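Beta-hydroxyacid dehydrogenase, 3-hydroxyisobutyrate dehydrogenase (Saccharomonospora xinjiangensis XJ-54, PDB 6GRL) acts as an S-selective imine reductase and probably uses NADPH, bound by an N-terminal Rossmann-type domain, to reduce imines and carry out reductive amination. Local coordinates at residues A[255-258]-A[259-263]; A[199-202]-A[203-206]; A[141-145]-A[146-150]; A[122-126]-A[127-131]; A[88-91]-A[92-96]. All blocks are in the same frame, centred on the assembly; numbering follows the deposited sequence.

Contact 1 (A[255-258]-A[259-263])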
loop_
_atom_site.group_PDB
_atom_site.type_symbol
_atom_site.label_atom_id
_atom_site.label_comp_id
_atom_site.label_asym_id
_atom_site.label_seq_id
_atom_site.Cartn_x
_atom_site.Cartn_y
_atom_site.Cartn_z
ATOM N N ALA A 255 25.004 -7.387 -20.350
ATOM C CA ALA A 255 24.331 -7.348 -21.645
ATOM C C ALA A 255 24.573 -8.629 -22.433
ATOM O O ALA A 255 23.651 -9.167 -23.055
ATOM C CB ALA A 255 24.790 -6.129 -22.444
ATOM N N ALA A 256 25.811 -9.130 -22.420
ATOM C CA ALA A 256 26.096 -10.400 -23.082
ATOM C C ALA A 256 25.317 -11.539 -22.437
ATOM O O ALA A 256 24.868 -12.463 -23.124
ATOM C CB ALA A 256 27.598 -10.686 -23.047
ATOM N N LEU A 257 25.141 -11.485 -21.115
ATOM C CA LEU A 257 24.339 -12.494 -20.435
ATOM C C LEU A 257 22.868 -12.385 -20.811
ATOM O O LEU A 257 22.175 -13.405 -20.900
ATOM C CB LEU A 257 24.517 -12.370 -18.921
ATOM C CG LEU A 257 23.687 -13.304 -18.038
ATOM C CD1 LEU A 257 23.978 -14.760 -18.365
ATOM C CD2 LEU A 257 23.949 -13.020 -16.565
ATOM N N MET A 258 22.377 -11.164 -21.039
ATOM C CA MET A 258 20.979 -10.987 -21.417
ATOM C C MET A 258 20.682 -11.641 -22.761
ATOM O O MET A 258 19.637 -12.279 -22.931
ATOM C CB MET A 258 20.627 -9.500 -21.457
ATOM C CG MET A 258 20.610 -8.824 -20.097
ATOM S SD MET A 258 19.528 -9.637 -18.908
ATOM C CE MET A 258 17.950 -9.488 -19.737
ATOM N N ASP A 259 21.589 -11.490 -23.730
ATOM C CA ASP A 259 21.383 -12.123 -25.027
ATOM C C ASP A 259 21.302 -13.639 -24.892
ATOM O O ASP A 259 20.505 -14.290 -25.577
ATOM C CB ASP A 259 22.499 -11.726 -25.992
ATOM C CG ASP A 259 22.194 -12.118 -27.423
ATOM O OD1 ASP A 259 21.264 -11.527 -28.012
ATOM O OD2 ASP A 259 22.882 -13.013 -27.958
ATOM N N ASP A 260 22.117 -14.215 -24.004
ATOM C CA ASP A 260 22.034 -15.649 -23.746
ATOM C C ASP A 260 20.703 -16.015 -23.102
ATOM O O ASP A 260 20.137 -17.076 -23.392
ATOM C CB ASP A 260 23.196 -16.087 -22.859
ATOM C CG ASP A 260 24.545 -15.808 -23.487
ATOM O OD1 ASP A 260 24.631 -15.790 -24.733
ATOM O OD2 ASP A 260 25.521 -15.604 -22.734
ATOM N N LEU A 261 20.192 -15.150 -22.223
ATOM C CA LEU A 261 18.894 -15.395 -21.601
ATOM C C LEU A 261 17.777 -15.354 -22.634
ATOM O O LEU A 261 16.898 -16.223 -22.649
ATOM C CB LEU A 261 18.637 -14.368 -20.497
ATOM C CG LEU A 261 19.504 -14.451 -19.240
ATOM C CD1 LEU A 261 19.318 -13.211 -18.381
ATOM C CD2 LEU A 261 19.168 -15.701 -18.450
ATOM N N ILE A 262 17.795 -14.343 -23.506
ATOM C CA ILE A 262 16.746 -14.201 -24.511
ATOM C C ILE A 262 16.772 -15.375 -25.480
ATOM O O ILE A 262 15.726 -15.938 -25.824
ATOM C CB ILE A 262 16.895 -12.857 -25.247
ATOM C CG1 ILE A 262 16.715 -11.689 -24.277
ATOM C CG2 ILE A 262 15.906 -12.765 -26.400
ATOM C CD1 ILE A 262 17.318 -10.390 -24.773
ATOM N N SER A 263 17.966 -15.767 -25.929
ATOM C CA SER A 263 18.071 -16.851 -26.900
ATOM C C SER A 263 17.536 -18.159 -26.331
ATOM O O SER A 263 16.855 -18.917 -27.031
ATOM C CB SER A 263 19.523 -17.012 -27.348
ATOM O OG SER A 263 19.658 -18.074 -28.275
HETATM O O HOH W 1 26.261 -13.425 -25.311
#
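M258 and L261 touch across one turn of helix 251-267, an alpha helix in the C-terminal part of the reductase. This is the closer of two apolar contacts: M258 SD stands 3.6 Å from L261 CD1, the two side chains crossing at a slant. M258 reaches it by folding. Its CG points anti to the carbonyl carbon (chi1 -69°), and two further bends carry SD and CE toward the following turn. The same methionine packs on M275 and M282 of helix 273-287, so its chain is shared between its own helix and the next. L257 adds a looser touch, CG to L261 CD1 at 4.4 Å.

The backbone bonds follow the i to i+4 pattern. I262 N to M258 O is the shortest at 2.8 Å, while D260 N to A256 O, at 3.4 Å, is weak.

On the polar side D260 bends back over the preceding turn. Its OD2 lies 3.2 Å from A256 O, but both atoms are acceptors, so this pair is no bond; the link is made by a water that donates to D260 OD1 at 2.9 Å and to A256 O at 2.8 Å.

Contact 2 (A[199-202]-A[203-206]); sequences GFLH and TLSV
G199 and T203 begin a run of one-turn contacts on helix 181-209, the long helix of the C-terminal part. G199 O is gripped twice by T203: by the backbone N at 3.0 Å and by the hydroxyl OG1 at 2.7 Å, which reach it from opposite faces of the carbonyl plane. T203 OG1 can do this because it lies anti to its own carbonyl carbon (chi1 -54°), folded back along the helix.

One residue on, F200 turns a ring face to L204. L204 CD1 sits 3.9 Å from the ring centroid and 28° off the normal, a CH-pi contact, and is 3.5 Å from F200 CZ at the ring's far end. F200 O takes the regular helical bond from L204 N. L201 touches the same methyl group more loosely, CD2 to L204 CD1 at 4.1 Å. With an alanine here in place of L204 both contacts would go, and the F200 face would probably be left with a gap beside it and F217 of helix 214-225 with less to pack on.

H202 closes the segment with a water bridge. The water lies in the plane of the imidazole, 2.7 Å from H202 ND1, and reaches S205 OG at 2.8 Å. Outside the pair, H202 also packs on R265 and E271.

The helix thus has two characters here. F200 and L204 give an apolar strip facing helix 214-225, while the polar atoms of T203, H202 and S205 are taken up by a backbone carbonyl or a shared water, which ties down groups that lie at least partly in solvent.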
loop_
_atom_site.group_PDB
_atom_site.type_symbol
_atom_site.label_atom_id
_atom_site.label_comp_id
_atom_site.label_asym_id
_atom_site.label_seq_id
_atom_site.Cartn_x
_atom_site.Cartn_y
_atom_site.Cartn_z
ATOM N N GLY A 199 6.780 -12.039 -13.501
ATOM C CA GLY A 199 8.088 -12.550 -13.868
ATOM C C GLY A 199 8.332 -13.938 -13.314
ATOM O O GLY A 199 8.986 -14.763 -13.957
ATOM N N PHE A 200 7.795 -14.217 -12.126
ATOM C CA PHE A 200 7.893 -15.549 -11.540
ATOM C C PHE A 200 7.181 -16.583 -12.404
ATOM O O PHE A 200 7.722 -17.662 -12.676
ATOM C CB PHE A 200 7.319 -15.518 -10.121
ATOM C CG PHE A 200 7.084 -16.872 -9.518
ATOM C CD1 PHE A 200 8.147 -17.705 -9.210
ATOM C CD2 PHE A 200 5.798 -17.300 -9.233
ATOM C CE1 PHE A 200 7.930 -18.948 -8.645
ATOM C CE2 PHE A 200 5.574 -18.542 -8.667
ATOM C CZ PHE A 200 6.642 -19.366 -8.372
ATOM N N LEU A 201 5.966 -16.264 -12.861
ATOM C CA LEU A 201 5.219 -17.204 -13.692
ATOM C C LEU A 201 5.940 -17.474 -15.008
ATOM O O LEU A 201 6.044 -18.628 -15.440
ATOM C CB LEU A 201 3.811 -16.673 -13.958
ATOM C CG LEU A 201 2.841 -16.651 -12.776
ATOM C CD1 LEU A 201 1.424 -16.392 -13.266
ATOM C CD2 LEU A 201 2.914 -17.948 -11.983
ATOM N N HIS A 202 6.441 -16.424 -15.663
ATOM C CA HIS A 202 7.173 -16.621 -16.910
ATOM C C HIS A 202 8.438 -17.442 -16.695
ATOM O O HIS A 202 8.821 -18.230 -17.567
ATOM C CB HIS A 202 7.512 -15.271 -17.544
ATOM C CG HIS A 202 6.312 -14.507 -18.013
ATOM N ND1 HIS A 202 5.313 -15.081 -18.771
ATOM C CD2 HIS A 202 5.953 -13.213 -17.838
ATOM C CE1 HIS A 202 4.390 -14.175 -19.037
ATOM N NE2 HIS A 202 4.755 -13.034 -18.483
ATOM N N THR A 203 9.095 -17.276 -15.545
ATOM C CA THR A 203 10.259 -18.100 -15.235
ATOM C C THR A 203 9.866 -19.565 -15.082
ATOM O O THR A 203 10.597 -20.462 -15.520
ATOM C CB THR A 203 10.941 -17.589 -13.966
ATOM O OG1 THR A 203 11.243 -16.195 -14.117
ATOM C CG2 THR A 203 12.230 -18.353 -13.701
ATOM N N LEU A 204 8.711 -19.825 -14.465
ATOM C CA LEU A 204 8.210 -21.194 -14.381
ATOM C C LEU A 204 7.944 -21.763 -15.768
ATOM O O LEU A 204 8.148 -22.960 -16.005
ATOM C CB LEU A 204 6.939 -21.240 -13.534
ATOM C CG LEU A 204 7.055 -20.848 -12.061
ATOM C CD1 LEU A 204 5.700 -20.952 -11.385
ATOM C CD2 LEU A 204 8.078 -21.712 -11.346
ATOM N N SER A 205 7.487 -20.920 -16.697
ATOM C CA SER A 205 7.276 -21.373 -18.068
ATOM C C SER A 205 8.579 -21.851 -18.697
ATOM O O SER A 205 8.591 -22.834 -19.448
ATOM C CB SER A 205 6.662 -20.251 -18.906
ATOM O OG SER A 205 5.389 -19.877 -18.410
ATOM N N VAL A 206 9.688 -21.173 -18.396
ATOM C CA VAL A 206 10.974 -21.563 -18.967
ATOM C C VAL A 206 11.385 -22.943 -18.467
ATOM O O VAL A 206 11.750 -23.822 -19.255
ATOM C CB VAL A 206 12.049 -20.509 -18.649
ATOM C CG1 VAL A 206 13.428 -21.029 -19.030
ATOM C CG2 VAL A 206 11.753 -19.208 -19.379
HETATM O O HOH W 2 5.179 -17.550 -19.934
#

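Contact 3 (A[141-145]-A[146-150])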
loop_
_atom_site.group_PDB
_atom_site.type_symbol
_atom_site.label_atom_id
_atom_site.label_comp_id
_atom_site.label_asym_id
_atom_site.label_seq_id
_atom_site.Cartn_x
_atom_site.Cartn_y
_atom_site.Cartn_z
ATOM N N PRO A 141 -8.366 -10.229 10.280
ATOM C CA PRO A 141 -8.126 -10.968 11.534
ATOM C C PRO A 141 -6.851 -10.564 12.258
ATOM O O PRO A 141 -6.702 -10.894 13.441
ATOM C CB PRO A 141 -8.063 -12.431 11.075
ATOM C CG PRO A 141 -8.867 -12.465 9.844
ATOM C CD PRO A 141 -8.567 -11.168 9.160
ATOM N N ASP A 142 -5.933 -9.859 11.598
ATOM C CA ASP A 142 -4.671 -9.465 12.205
ATOM C C ASP A 142 -4.653 -8.007 12.648
ATOM O O ASP A 142 -3.605 -7.519 13.085
ATOM C CB ASP A 142 -3.515 -9.729 11.237
ATOM C CG ASP A 142 -3.322 -11.205 10.952
ATOM O OD1 ASP A 142 -3.706 -12.031 11.805
ATOM O OD2 ASP A 142 -2.783 -11.537 9.876
ATOM N N VAL A 143 -5.782 -7.299 12.544
ATOM C CA VAL A 143 -5.828 -5.911 12.984
ATOM C C VAL A 143 -5.570 -5.847 14.483
ATOM O O VAL A 143 -6.071 -6.671 15.260
ATOM C CB VAL A 143 -7.178 -5.273 12.612
ATOM C CG1 VAL A 143 -7.330 -3.902 13.266
ATOM C CG2 VAL A 143 -7.305 -5.157 11.104
ATOM N N GLY A 144 -4.766 -4.870 14.894
ATOM C CA GLY A 144 -4.373 -4.737 16.280
ATOM C C GLY A 144 -3.156 -5.539 16.677
ATOM O O GLY A 144 -2.817 -5.570 17.866
ATOM N N THR A 145 -2.496 -6.195 15.729
ATOM C CA THR A 145 -1.301 -6.988 15.984
ATOM C C THR A 145 -0.158 -6.487 15.108
ATOM O O THR A 145 -0.320 -5.580 14.288
ATOM C CB THR A 145 -1.555 -8.477 15.726
ATOM O OG1 THR A 145 -1.500 -8.736 14.318
ATOM C CG2 THR A 145 -2.917 -8.899 16.263
ATOM N N SER A 146 1.011 -7.106 15.281
ATOM C CA SER A 146 2.196 -6.739 14.515
ATOM C C SER A 146 2.153 -7.232 13.075
ATOM O O SER A 146 3.083 -6.938 12.316
ATOM C CB SER A 146 3.449 -7.278 15.205
ATOM O OG SER A 146 3.604 -6.711 16.494
ATOM N N ASN A 147 1.120 -7.972 12.679
ATOM C CA ASN A 147 0.997 -8.467 11.315
ATOM C C ASN A 147 0.128 -7.569 10.444
ATOM O O ASN A 147 -0.252 -7.972 9.340
ATOM C CB ASN A 147 0.455 -9.897 11.320
ATOM C CG ASN A 147 1.498 -10.906 11.752
ATOM O OD1 ASN A 147 2.696 -10.687 11.568
ATOM N ND2 ASN A 147 1.053 -12.022 12.320
ATOM N N VAL A 148 -0.193 -6.367 10.914
ATOM C CA VAL A 148 -0.869 -5.351 10.117
ATOM C C VAL A 148 -0.054 -4.069 10.212
ATOM O O VAL A 148 0.361 -3.674 11.307
ATOM C CB VAL A 148 -2.317 -5.114 10.587
ATOM C CG1 VAL A 148 -2.831 -3.768 10.096
ATOM C CG2 VAL A 148 -3.217 -6.232 10.091
ATOM N N SER A 149 0.192 -3.437 9.068
ATOM C CA SER A 149 0.893 -2.165 9.004
ATOM C C SER A 149 0.036 -1.150 8.262
ATOM O O SER A 149 -0.709 -1.497 7.340
ATOM C CB SER A 149 2.256 -2.306 8.317
ATOM O OG SER A 149 2.108 -2.715 6.970
ATOM N N LEU A 150 0.145 0.110 8.673
ATOM C CA LEU A 150 -0.663 1.186 8.115
ATOM C C LEU A 150 0.241 2.330 7.687
ATOM O O LEU A 150 1.142 2.726 8.431
ATOM C CB LEU A 150 -1.700 1.683 9.131
ATOM C CG LEU A 150 -2.772 0.693 9.597
ATOM C CD1 LEU A 150 -2.324 -0.048 10.850
ATOM C CD2 LEU A 150 -4.094 1.409 9.839
HETATM O O HOH W 3 -2.135 -9.757 8.016
HETATM O O HOH W 4 -1.004 -11.524 14.347
#
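Two consecutive beta turns, D142 to T145 (type II) and T145 to V148 (type I), carry the chain from strand 130-137 toward strand 149-154, and T145 is the corner they share. Its hydroxyl bonds in both turns. T145 OG1 donates to D142 O at 2.7 Å, across the first turn, and accepts a nearly straight bond from N147 N at 3.2 Å, N-H...O angle 165°, which makes an ST turn. T145 N also donates to D142 O, at 3.2 Å, so that oxygen accepts two bonds. A water donates to T145 OG1 and has a weak link to N147 ND2. The rotation that puts OG1 among these partners is the crowded one, between backbone N and carbonyl carbon (chi1 79°). The second turn's own bond, V148 N to T145 O at 3.5 Å, is weak.

V148 CG2 is pressed against the D142 backbone, 3.3 Å from D142 O, and meets V143 CG2 at 4.3 Å. D142 and N147 pass each other with carboxylate and amide planes 63° apart. A second water joins them, donating to D142 OD2 at 2.7 Å and to N147 O at 2.9 Å.

V143 packs on M31, A34 and A38 of helix 30-41, and V148 pairs its backbone with G171. The arrangement is two successive beta turns linking antiparallel neighbours, strands 130-137 and 149-154, the latter next to the outermost strand 171-174 of a Rossmann-type sheet.

Contact 4 (A[122-126]-A[127-131])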
loop_
_atom_site.group_PDB
_atom_site.type_symbol
_atom_site.label_atom_id
_atom_site.label_comp_id
_atom_site.label_asym_id
_atom_site.label_seq_id
_atom_site.Cartn_x
_atom_site.Cartn_y
_atom_site.Cartn_z
ATOM N N ARG A 122 -9.318 18.175 0.498
ATOM C CA ARG A 122 -9.935 19.463 0.206
ATOM C C ARG A 122 -11.388 19.484 0.659
ATOM O O ARG A 122 -11.858 20.484 1.213
ATOM C CB ARG A 122 -9.829 19.770 -1.289
ATOM C CG ARG A 122 -8.419 20.097 -1.761
ATOM C CD ARG A 122 -8.420 20.619 -3.191
ATOM N NE ARG A 122 -8.918 19.625 -4.139
ATOM C CZ ARG A 122 -8.154 18.729 -4.757
ATOM N NH1 ARG A 122 -6.847 18.696 -4.530
ATOM N NH2 ARG A 122 -8.698 17.865 -5.605
ATOM N N TRP A 123 -12.108 18.381 0.440
ATOM C CA TRP A 123 -13.493 18.282 0.890
ATOM C C TRP A 123 -13.597 18.466 2.399
ATOM O O TRP A 123 -14.479 19.183 2.888
ATOM C CB TRP A 123 -14.065 16.926 0.470
ATOM C CG TRP A 123 -15.525 16.727 0.760
ATOM C CD1 TRP A 123 -16.570 16.980 -0.081
ATOM C CD2 TRP A 123 -16.098 16.203 1.966
ATOM N NE1 TRP A 123 -17.758 16.657 0.529
ATOM C CE2 TRP A 123 -17.496 16.178 1.785
ATOM C CE3 TRP A 123 -15.567 15.760 3.180
ATOM C CZ2 TRP A 123 -18.369 15.727 2.774
ATOM C CZ3 TRP A 123 -16.436 15.310 4.160
ATOM C CH2 TRP A 123 -17.820 15.298 3.950
ATOM N N ALA A 124 -12.697 17.834 3.152
ATOM C CA ALA A 124 -12.715 17.973 4.602
ATOM C C ALA A 124 -12.318 19.381 5.030
ATOM O O ALA A 124 -12.910 19.941 5.960
ATOM C CB ALA A 124 -11.789 16.936 5.237
ATOM N N ARG A 125 -11.319 19.967 4.365
ATOM C CA ARG A 125 -10.851 21.295 4.756
ATOM C C ARG A 125 -11.932 22.349 4.549
ATOM O O ARG A 125 -12.109 23.238 5.390
ATOM C CB ARG A 125 -9.589 21.661 3.974
ATOM C CG ARG A 125 -9.066 23.061 4.263
ATOM C CD ARG A 125 -7.823 23.381 3.442
ATOM N NE ARG A 125 -7.144 22.177 2.973
ATOM C CZ ARG A 125 -6.916 21.898 1.693
ATOM N NH1 ARG A 125 -7.314 22.739 0.748
ATOM N NH2 ARG A 125 -6.289 20.779 1.358
ATOM N N GLU A 126 -12.669 22.266 3.437
ATOM C CA GLU A 126 -13.779 23.183 3.205
ATOM C C GLU A 126 -14.817 23.119 4.315
ATOM O O GLU A 126 -15.569 24.083 4.504
ATOM C CB GLU A 126 -14.448 22.880 1.862
ATOM C CG GLU A 126 -13.541 23.063 0.658
ATOM C CD GLU A 126 -13.898 22.135 -0.487
ATOM O OE1 GLU A 126 -14.976 21.503 -0.431
ATOM O OE2 GLU A 126 -13.094 22.029 -1.439
ATOM N N ARG A 127 -14.873 22.011 5.051
ATOM C CA ARG A 127 -15.826 21.820 6.132
ATOM C C ARG A 127 -15.193 21.990 7.506
ATOM O O ARG A 127 -15.863 21.762 8.520
ATOM C CB ARG A 127 -16.480 20.443 6.004
ATOM C CG ARG A 127 -17.469 20.387 4.851
ATOM C CD ARG A 127 -17.656 18.989 4.285
ATOM N NE ARG A 127 -18.620 19.016 3.190
ATOM C CZ ARG A 127 -18.346 19.437 1.957
ATOM N NH1 ARG A 127 -17.123 19.852 1.648
ATOM N NH2 ARG A 127 -19.294 19.439 1.030
ATOM N N GLY A 128 -13.926 22.391 7.565
ATOM C CA GLY A 128 -13.282 22.649 8.836
ATOM C C GLY A 128 -12.761 21.426 9.548
ATOM O O GLY A 128 -12.506 21.487 10.754
ATOM N N ALA A 129 -12.595 20.313 8.842
ATOM C CA ALA A 129 -12.099 19.080 9.430
ATOM C C ALA A 129 -10.679 18.807 8.953
ATOM O O ALA A 129 -10.308 19.143 7.825
ATOM C CB ALA A 129 -13.000 17.893 9.069
ATOM N N GLU A 130 -9.884 18.207 9.836
ATOM C CA GLU A 130 -8.583 17.686 9.454
ATOM C C GLU A 130 -8.750 16.324 8.787
ATOM O O GLU A 130 -9.734 15.612 9.009
ATOM C CB GLU A 130 -7.666 17.580 10.670
ATOM C CG GLU A 130 -7.134 18.918 11.159
ATOM C CD GLU A 130 -6.458 18.819 12.511
ATOM O OE1 GLU A 130 -6.720 17.838 13.237
ATOM O OE2 GLU A 130 -5.660 19.719 12.844
ATOM N N TYR A 131 -7.778 15.963 7.953
ATOM C CA TYR A 131 -7.896 14.758 7.144
ATOM C C TYR A 131 -6.588 13.987 7.139
ATOM O O TYR A 131 -5.520 14.565 6.914
ATOM C CB TYR A 131 -8.307 15.096 5.707
ATOM C CG TYR A 131 -8.455 13.884 4.816
ATOM C CD1 TYR A 131 -9.608 13.108 4.852
ATOM C CD2 TYR A 131 -7.441 13.513 3.941
ATOM C CE1 TYR A 131 -9.746 11.998 4.043
ATOM C CE2 TYR A 131 -7.572 12.405 3.126
ATOM C CZ TYR A 131 -8.725 11.651 3.184
ATOM O OH TYR A 131 -8.861 10.550 2.373
#
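R127 lays its guanidinium flat on the indole of W123, four residues back, where helix 114-126 runs out. The planes are 12° apart and the centres 3.5 Å, with R127 CZ over the five-membered ring in a cation-pi contact. R127 CD is 3.6 Å from the centroid of the six-membered ring, a CH-pi contact, so the arginine chain runs over one face of both rings. W123 CG lies anti to the backbone N (chi1 -175°), which brings the indole to that chain. R127 NH1 also donates to W123 O at 3.0 Å, which helps fix the group's rotation. Cut back to an alanine, W123 would offer no such surface, and the guanidinium, held by that carbonyl and weakly by E126, would probably swing more freely.

The solvent side is looser: E126 OE1 approaches R127 NH1 at the guanidinium edge, a weak salt bridge of 3.4 Å. On the buried side A124 CB lies 4.0 Å from Y131 CB, and Y131 OH hydrogen-bonds to D133, N108 and N120.

A124 O accepts from R127 N and A129 N, and G128 N, its residue at positive phi, bonds R125 O: a Schellman motif ending the helix of a beta-alpha-beta unit.

Contact 5 (A[88-91]-A[92-96])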
loop_
_atom_site.group_PDB
_atom_site.type_symbol
_atom_site.label_atom_id
_atom_site.label_comp_id
_atom_site.label_asym_id
_atom_site.label_seq_id
_atom_site.Cartn_x
_atom_site.Cartn_y
_atom_site.Cartn_z
ATOM N N ALA A 88 -15.871 5.237 -4.380
ATOM C CA ALA A 88 -17.248 5.583 -4.720
ATOM C C ALA A 88 -18.160 5.455 -3.507
ATOM O O ALA A 88 -19.088 6.255 -3.331
ATOM C CB ALA A 88 -17.745 4.703 -5.865
ATOM N N ALA A 89 -17.909 4.458 -2.656
ATOM C CA ALA A 89 -18.703 4.305 -1.441
ATOM C C ALA A 89 -18.434 5.439 -0.459
ATOM O O ALA A 89 -19.346 5.885 0.246
ATOM C CB ALA A 89 -18.414 2.952 -0.793
ATOM N N VAL A 90 -17.189 5.914 -0.397
ATOM C CA VAL A 90 -16.864 7.028 0.491
ATOM C C VAL A 90 -17.600 8.287 0.054
ATOM O O VAL A 90 -18.140 9.028 0.884
ATOM C CB VAL A 90 -15.341 7.248 0.536
ATOM C CG1 VAL A 90 -15.004 8.482 1.363
ATOM C CG2 VAL A 90 -14.646 6.020 1.099
ATOM N N ASP A 91 -17.647 8.541 -1.256
ATOM C CA ASP A 91 -18.339 9.723 -1.758
ATOM C C ASP A 91 -19.825 9.678 -1.424
ATOM O O ASP A 91 -20.422 10.702 -1.071
ATOM C CB ASP A 91 -18.135 9.849 -3.268
ATOM C CG ASP A 91 -16.683 10.066 -3.644
ATOM O OD1 ASP A 91 -15.932 10.628 -2.819
ATOM O OD2 ASP A 91 -16.293 9.675 -4.764
ATOM N N GLU A 92 -20.438 8.497 -1.523
ATOM C CA GLU A 92 -21.868 8.383 -1.253
ATOM C C GLU A 92 -22.173 8.572 0.228
ATOM O O GLU A 92 -23.149 9.242 0.585
ATOM C CB GLU A 92 -22.384 7.030 -1.739
ATOM C CG GLU A 92 -23.885 6.852 -1.589
ATOM C CD GLU A 92 -24.381 5.558 -2.201
ATOM O OE1 GLU A 92 -23.548 4.788 -2.724
ATOM O OE2 GLU A 92 -25.604 5.311 -2.162
ATOM N N VAL A 93 -21.351 7.992 1.105
ATOM C CA VAL A 93 -21.624 8.063 2.538
ATOM C C VAL A 93 -21.361 9.469 3.064
ATOM O O VAL A 93 -22.198 10.056 3.760
ATOM C CB VAL A 93 -20.796 7.009 3.295
ATOM C CG1 VAL A 93 -20.882 7.239 4.797
ATOM C CG2 VAL A 93 -21.278 5.612 2.939
ATOM N N LEU A 94 -20.194 10.031 2.742
ATOM C CA LEU A 94 -19.880 11.375 3.216
ATOM C C LEU A 94 -20.771 12.424 2.566
ATOM O O LEU A 94 -21.028 13.474 3.166
ATOM C CB LEU A 94 -18.407 11.692 2.963
ATOM C CG LEU A 94 -17.421 10.901 3.827
ATOM C CD1 LEU A 94 -15.999 11.352 3.561
ATOM C CD2 LEU A 94 -17.767 11.039 5.302
ATOM N N GLY A 95 -21.254 12.163 1.349
ATOM C CA GLY A 95 -22.190 13.074 0.713
ATOM C C GLY A 95 -23.538 13.142 1.398
ATOM O O GLY A 95 -24.246 14.144 1.253
ATOM N N SER A 96 -23.908 12.100 2.139
ATOM C CA SER A 96 -25.162 12.067 2.879
ATOM C C SER A 96 -25.072 12.770 4.227
ATOM O O SER A 96 -26.074 12.824 4.949
ATOM C CB SER A 96 -25.610 10.618 3.085
ATOM O OG SER A 96 -24.672 9.905 3.877
HETATM O O HOH W 5 -21.260 3.976 -3.997
#
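V90 and L94 run alongside each other, one turn apart on helix 87-95. L94 can be followed outward from its backbone. CB rests 3.4 Å from V90 O, the carbonyl that also takes L94 N in a helical bond of 2.9 Å. CG is still beside that oxygen, at 3.6 Å. At the tip CD1 meets the V90 side chain, 3.7 Å from CG1, while still 4.1 Å from V90 O. The path follows from the torsions: L94 CG stands anti to its carbonyl carbon (chi1 -69°), which folds it back toward the preceding turn, and V90 CG1 stands anti to its own backbone N (chi1 175°), which brings it forward to meet the methyl group.

V93, one residue before, uses a branch in a similar way: its CG2 lies 3.3 Å from A89 O, beside the oxygen that its own N bonds. The backbone pattern carries on to G95 N, which reaches D91 O from well above the carbonyl plane, 38° out of it, as the helix nears its end.

On the exposed flank E92 stretches away from the helix, and a water donates to its OE1 at 2.7 Å and weakly to A88 O in the turn before.

At the start of the helix, A89 N is hydrogen-bonded to D86 OD1. The buried side looks two ways: V90 packs on T110, just past strand 105-108, while V93 meets R51, L84 and P70 of helix 70-74. The helix is the crossover between strands 79-82 and 105-108, two parallel neighbours of the Rossmann sheet.

The five contacts fall into two groups. Contacts 3, 4 and 5 belong to the Rossmann-type domain, and contacts 1 and 2 to the C-terminal part, with the centres of contacts 1 and 4 about 55 Å apart. Within the first group, contacts 4 and 5 touch directly, W123 CZ2 packing 3.5 Å from L94 O, so two successive crossover helices meet there. Contacts 3 and 4 reach adjacent strands of one sheet, their nearest atoms about 13 Å apart. Contacts 1 and 2 come within about 7 Å without touching. The model is an apo form; V143 of contact 3 and V93 of contact 5 lie near, without touching, the glycine-rich turn G27-G29-G32, consistent with a Rossmann cofactor loop.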